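Local coordinates for amine oxidase (Emericella nidulans, PDB 3PGB), which probably oxidises primary amines to aldehydes with a copper ion and a topaquinone cofactor made from one of its own tyrosines, at residues A[336-341]-A[445-450]. Residues are numbered along the deposited sequence; the frame is centred on the assembly and turned at random.
Sequences ARYSVD and LCLFEF
R337 and E449 form a buried, side-on salt bridge that ties the lead-in to the short strand 339-341 to the long strand 437-451, within the large beta-sandwich catalytic domain of the copper amine oxidases. The guanidinium presents NE and NH2 to the two carboxylate oxygens, one bond to each. R337 NE meets the syn lone pair of E449 OE1 at 2.7 Å, almost straight (171°) and in the guanidinium plane. The second bond, R337 NH2 to E449 OE2, is equally short at 2.7 Å but clearly bent, with OE2 tilted from the guanidinium plane. The two flat groups are turned 44° against each other. A bend at chi3 turns the end of R337 to present this NE edge, while E449 runs extended beyond CG and crosses it at about a right angle. A water completes the join: it accepts from R337 N at 3.1 Å and donates to E449 OE1 at 2.8 Å.

Beside the charges, the contact turns apolar. The two backbones run roughly antiparallel but exchange no hydrogen bonds; Y338 and L447 meet between them. Y338 sets CG between its backbone N and carbonyl carbon (chi1 52°), which carries the ring across to L447 and brings CZ to 4.2 Å from L447 CB. V340 CG2, level with the plane of the Y338 ring at its edge, touches L447 CD1 at 4.2 Å.

Further out, F473 packs edge-to-face with the Y338 ring, whose hydroxyl is hydrogen-bonded to S426 OG. R337 NH1 forms a salt bridge with D323 of the second subunit, so the pair also reaches the dimer interface. The carboxylate is gripped once more, by W349 NE1, which donates to E449 OE2, the oxygen that R337 NH2 also holds.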
ATOM      1  N   ALA A 336      19.157 -19.332   4.523  1.00 16.09           N
ATOM      2  CA  ALA A 336      19.079 -17.974   5.070  1.00 15.89           C
ATOM      3  C   ALA A 336      20.288 -17.128   4.695  1.00 15.65           C
ATOM      4  O   ALA A 336      21.406 -17.422   5.112  1.00 15.77           O
ATOM      5  CB  ALA A 336      18.948 -18.041   6.586  1.00 15.82           C
ATOM      6  N   ARG A 337      20.068 -16.064   3.927  1.00 15.53           N
ATOM      7  CA  ARG A 337      21.160 -15.160   3.526  1.00 15.33           C
ATOM      8  C   ARG A 337      21.329 -13.977   4.486  1.00 14.95           C
ATOM      9  O   ARG A 337      21.517 -12.839   4.069  1.00 15.23           O
ATOM     10  CB  ARG A 337      20.939 -14.653   2.104  1.00 15.32           C
ATOM     11  CG  ARG A 337      20.919 -15.752   1.047  1.00 15.66           C
ATOM     12  CD  ARG A 337      20.909 -15.152  -0.355  1.00 15.86           C
ATOM     13  NE  ARG A 337      19.915 -14.087  -0.446  1.00 15.63           N
ATOM     14  CZ  ARG A 337      19.939 -13.076  -1.308  1.00 15.19           C
ATOM     15  NH1 ARG A 337      20.905 -12.949  -2.208  1.00 14.53           N
ATOM     16  NH2 ARG A 337      18.971 -12.174  -1.258  1.00 16.12           N
ATOM     17  N   TYR A 338      21.276 -14.266   5.779  1.00 14.77           N
ATOM     18  CA  TYR A 338      21.482 -13.262   6.816  1.00 14.29           C
ATOM     19  C   TYR A 338      22.269 -13.873   7.974  1.00 14.15           C
ATOM     20  O   TYR A 338      22.609 -15.062   7.947  1.00 13.74           O
ATOM     21  CB  TYR A 338      20.144 -12.685   7.284  1.00 14.11           C
ATOM     22  CG  TYR A 338      19.108 -13.706   7.683  1.00 13.30           C
ATOM     23  CD1 TYR A 338      18.257 -14.267   6.738  1.00 13.06           C
ATOM     24  CD2 TYR A 338      18.957 -14.090   9.012  1.00 13.08           C
ATOM     25  CE1 TYR A 338      17.288 -15.193   7.108  1.00 13.48           C
ATOM     26  CE2 TYR A 338      17.997 -15.021   9.390  1.00 13.33           C
ATOM     27  CZ  TYR A 338      17.169 -15.565   8.431  1.00 13.52           C
ATOM     28  OH  TYR A 338      16.220 -16.479   8.796  1.00 14.97           O
ATOM     29  N   SER A 339      22.577 -13.052   8.971  1.00 14.22           N
ATOM     30  CA  SER A 339      23.392 -13.476  10.104  1.00 14.26           C
ATOM     31  C   SER A 339      22.717 -13.107  11.411  1.00 14.43           C
ATOM     32  O   SER A 339      22.079 -12.070  11.512  1.00 14.52           O
ATOM     33  CB  SER A 339      24.763 -12.819  10.013  1.00 14.25           C
ATOM     34  OG  SER A 339      25.289 -12.959   8.701  1.00 13.91           O
ATOM     35  N   VAL A 340      22.869 -13.962  12.413  1.00 14.96           N
ATOM     36  CA  VAL A 340      22.194 -13.789  13.692  1.00 15.10           C
ATOM     37  C   VAL A 340      23.110 -14.137  14.864  1.00 15.55           C
ATOM     38  O   VAL A 340      23.867 -15.112  14.805  1.00 15.70           O
ATOM     39  CB  VAL A 340      20.949 -14.688  13.778  1.00 15.14           C
ATOM     40  CG1 VAL A 340      20.422 -14.749  15.210  1.00 15.78           C
ATOM     41  CG2 VAL A 340      19.864 -14.198  12.829  1.00 15.12           C
ATOM     42  N   ASP A 341      23.046 -13.312  15.908  1.00 15.85           N
ATOM     43  CA  ASP A 341      23.557 -13.658  17.225  1.00 16.06           C
ATOM     44  C   ASP A 341      22.333 -14.020  18.059  1.00 16.34           C
ATOM     45  O   ASP A 341      21.549 -13.154  18.441  1.00 15.96           O
ATOM     46  CB  ASP A 341      24.318 -12.476  17.839  1.00 16.09           C
ATOM     47  CG  ASP A 341      25.011 -12.824  19.158  1.00 16.42           C
ATOM     48  OD1 ASP A 341      24.586 -13.787  19.847  1.00 15.74           O
ATOM     49  OD2 ASP A 341      25.975 -12.101  19.519  1.00 16.21           O
ATOM     50  N   LEU A 445       8.698 -14.990  17.123  1.00 19.21           N
ATOM     51  CA  LEU A 445       9.242 -14.074  16.116  1.00 18.89           C
ATOM     52  C   LEU A 445       9.639 -14.897  14.900  1.00 18.47           C
ATOM     53  O   LEU A 445      10.030 -16.058  15.036  1.00 18.56           O
ATOM     54  CB  LEU A 445      10.476 -13.332  16.626  1.00 18.76           C
ATOM     55  CG  LEU A 445      10.299 -12.293  17.731  1.00 19.41           C
ATOM     56  CD1 LEU A 445      11.658 -11.754  18.172  1.00 19.19           C
ATOM     57  CD2 LEU A 445       9.385 -11.152  17.285  1.00 19.90           C
ATOM     58  N   CYS A 446       9.541 -14.308  13.715  1.00 17.69           N
ATOM     59  CA  CYS A 446      10.104 -14.941  12.532  1.00 17.20           C
ATOM     60  C   CYS A 446      10.929 -13.954  11.715  1.00 16.70           C
ATOM     61  O   CYS A 446      10.710 -12.737  11.758  1.00 16.72           O
ATOM     62  CB  CYS A 446       9.015 -15.616  11.690  1.00 17.28           C
ATOM     63  SG  CYS A 446       7.954 -14.532  10.745  1.00 17.21           S
ATOM     64  N   LEU A 447      11.907 -14.503  11.005  1.00 15.91           N
ATOM     65  CA  LEU A 447      12.824 -13.732  10.188  1.00 15.36           C
ATOM     66  C   LEU A 447      12.884 -14.432   8.849  1.00 14.83           C
ATOM     67  O   LEU A 447      13.025 -15.652   8.805  1.00 14.73           O
ATOM     68  CB  LEU A 447      14.221 -13.718  10.818  1.00 15.44           C
ATOM     69  CG  LEU A 447      14.414 -12.983  12.146  1.00 15.60           C
ATOM     70  CD1 LEU A 447      15.799 -13.249  12.708  1.00 14.86           C
ATOM     71  CD2 LEU A 447      14.185 -11.483  11.964  1.00 15.93           C
ATOM     72  N   PHE A 448      12.783 -13.682   7.759  1.00 14.26           N
ATOM     73  CA  PHE A 448      12.886 -14.293   6.447  1.00 14.11           C
ATOM     74  C   PHE A 448      13.121 -13.308   5.319  1.00 13.99           C
ATOM     75  O   PHE A 448      12.653 -12.168   5.352  1.00 13.78           O
ATOM     76  CB  PHE A 448      11.623 -15.110   6.135  1.00 14.22           C
ATOM     77  CG  PHE A 448      10.358 -14.303   6.144  1.00 14.34           C
ATOM     78  CD1 PHE A 448       9.678 -14.067   7.327  1.00 14.50           C
ATOM     79  CD2 PHE A 448       9.845 -13.779   4.963  1.00 14.35           C
ATOM     80  CE1 PHE A 448       8.506 -13.326   7.338  1.00 14.31           C
ATOM     81  CE2 PHE A 448       8.676 -13.036   4.969  1.00 14.49           C
ATOM     82  CZ  PHE A 448       8.007 -12.810   6.157  1.00 14.20           C
ATOM     83  N   GLU A 449      13.849 -13.780   4.314  1.00 13.95           N
ATOM     84  CA  GLU A 449      13.892 -13.117   3.020  1.00 14.00           C
ATOM     85  C   GLU A 449      12.643 -13.477   2.214  1.00 14.04           C
ATOM     86  O   GLU A 449      12.043 -14.537   2.408  1.00 13.97           O
ATOM     87  CB  GLU A 449      15.135 -13.529   2.240  1.00 13.94           C
ATOM     88  CG  GLU A 449      16.401 -12.845   2.681  1.00 13.93           C
ATOM     89  CD  GLU A 449      17.478 -12.957   1.626  1.00 14.11           C
ATOM     90  OE1 GLU A 449      17.677 -14.079   1.119  1.00 14.73           O
ATOM     91  OE2 GLU A 449      18.109 -11.933   1.288  1.00 12.59           O
ATOM     92  N   PHE A 450      12.258 -12.592   1.307  1.00 14.20           N
ATOM     93  CA  PHE A 450      11.102 -12.835   0.458  1.00 14.58           C
ATOM     94  C   PHE A 450      11.319 -12.154  -0.877  1.00 14.73           C
ATOM     95  O   PHE A 450      11.607 -10.963  -0.927  1.00 14.95           O
ATOM     96  CB  PHE A 450       9.826 -12.313   1.131  1.00 14.56           C
ATOM     97  CG  PHE A 450       8.561 -12.812   0.502  1.00 14.20           C
ATOM     98  CD1 PHE A 450       7.955 -13.976   0.959  1.00 13.74           C
ATOM     99  CD2 PHE A 450       7.973 -12.121  -0.550  1.00 14.14           C
ATOM    100  CE1 PHE A 450       6.786 -14.442   0.376  1.00 13.60           C
ATOM    101  CE2 PHE A 450       6.800 -12.582  -1.139  1.00 13.19           C
ATOM    102  CZ  PHE A 450       6.206 -13.739  -0.675  1.00 13.12           C
TER
HETATM  103  O   HOH W   1      17.255 -16.388   2.649  1.00  7.21           O